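Local structure of extracellular solute-binding protein, family 1 (Bifidobacterium longum subsp. infantis ATCC 15697, 3QUF) at residues Y37-D40 and N41-G44. The protein probably binds a solute, possibly a sugar, outside the cell and delivers it to an ABC transporter for uptake. Numbering follows the deposited sequence.
Sequences YFKD and NQIG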
# COMPACT_ATOMS: atom_id res chain seq x y z
N TYR A 37 -14.48 -5.24 -7.56
CA TYR A 37 -13.59 -5.90 -6.58
C TYR A 37 -14.12 -5.67 -5.15
O TYR A 37 -13.95 -6.50 -4.25
CB TYR A 37 -12.22 -5.32 -6.70
CG TYR A 37 -11.23 -5.73 -5.66
CD1 TYR A 37 -10.60 -6.95 -5.74
CD2 TYR A 37 -11.01 -4.94 -4.58
CE1 TYR A 37 -9.66 -7.32 -4.77
CE2 TYR A 37 -10.09 -5.28 -3.60
CZ TYR A 37 -9.45 -6.48 -3.70
OH TYR A 37 -8.54 -6.83 -2.72
N PHE A 38 -14.74 -4.52 -4.97
CA PHE A 38 -15.23 -4.09 -3.65
C PHE A 38 -16.57 -4.69 -3.37
O PHE A 38 -17.45 -4.78 -4.24
CB PHE A 38 -15.30 -2.56 -3.65
CG PHE A 38 -13.97 -1.92 -3.79
CD1 PHE A 38 -13.09 -1.89 -2.73
CD2 PHE A 38 -13.51 -1.44 -5.03
CE1 PHE A 38 -11.84 -1.32 -2.88
CE2 PHE A 38 -12.27 -0.89 -5.15
CZ PHE A 38 -11.44 -0.84 -4.09
N LYS A 39 -16.75 -5.10 -2.12
CA LYS A 39 -18.01 -5.62 -1.68
C LYS A 39 -19.06 -4.50 -1.51
O LYS A 39 -18.72 -3.32 -1.43
CB LYS A 39 -17.83 -6.38 -0.39
CG LYS A 39 -17.01 -7.70 -0.59
CD LYS A 39 -17.11 -8.62 0.62
CE LYS A 39 -16.95 -10.09 0.20
NZ LYS A 39 -15.62 -10.28 -0.47
N ASP A 40 -20.32 -4.89 -1.42
CA ASP A 40 -21.37 -3.91 -1.22
C ASP A 40 -21.13 -3.08 0.04
O ASP A 40 -21.46 -1.91 0.05
CB ASP A 40 -22.76 -4.58 -1.20
CG ASP A 40 -23.89 -3.57 -0.96
OD1 ASP A 40 -24.25 -2.82 -1.89
OD2 ASP A 40 -24.38 -3.57 0.16
N ASN A 41 -20.54 -3.67 1.08
CA ASN A 41 -20.34 -2.89 2.32
C ASN A 41 -19.26 -1.85 2.16
O ASN A 41 -19.16 -0.97 2.99
CB ASN A 41 -20.09 -3.73 3.57
CG ASN A 41 -18.96 -4.72 3.45
OD1 ASN A 41 -17.98 -4.52 2.75
ND2 ASN A 41 -19.07 -5.82 4.22
N GLN A 42 -18.49 -1.93 1.09
CA GLN A 42 -17.47 -0.90 0.78
C GLN A 42 -17.90 0.12 -0.27
O GLN A 42 -17.59 1.31 -0.17
CB GLN A 42 -16.20 -1.56 0.30
CG GLN A 42 -15.49 -2.41 1.35
CD GLN A 42 -14.47 -3.39 0.71
OE1 GLN A 42 -14.80 -4.26 -0.13
NE2 GLN A 42 -13.24 -3.26 1.14
N ILE A 43 -18.59 -0.34 -1.31
CA ILE A 43 -18.92 0.54 -2.45
C ILE A 43 -20.42 0.75 -2.70
O ILE A 43 -20.80 1.56 -3.54
CB ILE A 43 -18.21 0.02 -3.75
CG1 ILE A 43 -17.96 1.17 -4.74
CG2 ILE A 43 -18.98 -1.11 -4.36
CD1 ILE A 43 -16.77 1.07 -5.57
N GLY A 44 -21.28 0.05 -1.94
CA GLY A 44 -22.71 0.11 -2.19
C GLY A 44 -23.31 1.50 -2.09
O GLY A 44 -24.18 1.84 -2.87
O HOH W 1 -12.95 -6.58 -1.58
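The F38 ring meets the Q42 side-chain amide at its edge. CD and OE1 of Q42 lie near the ring plane, with F38 CD1 4.0 Å from Q42 CD. Ring and amide planes are turned 70° apart. Y37 CD2 sits 4.0 Å above one face of the F38 ring, over its centre. F333 packs edge-to-face with F38. A water lies 3.7 Å above one face of the Y37 ring, offset toward the rim. I43 approaches the F38 ring obliquely with CD1, and I43 CB lies 3.9 Å from F38 CB.

Q42 OE1 accepts from K39 N at 2.9 Å, with the donor in the carbonyl plane. CG of Q42 is anti to the carbonyl carbon (chi1 -66°) and the chain beyond is extended, which brings OE1 to K39 N. The water, bonded to Y37 O, also donates to Q42 OE1 in a longer bond of 3.3 Å.

K39 O takes two N-H groups. I43 N lies 3.0 Å from K39 O, almost head-on (C=O...N angle 166°), whereas Q42 N stands above the carbonyl plane. D40 O accepts G44 N.

K39 is the N-cap of helix 40-53. Q42 supplies the N3-to-N-cap half of a capping box; the K39 amine instead reaches away to Q65 O. The turn belongs to the beta-alpha-beta crossover from strand 30-36 to parallel strand 57-63, probably in the N-terminal lobe, as in two-lobed solute-binding proteins.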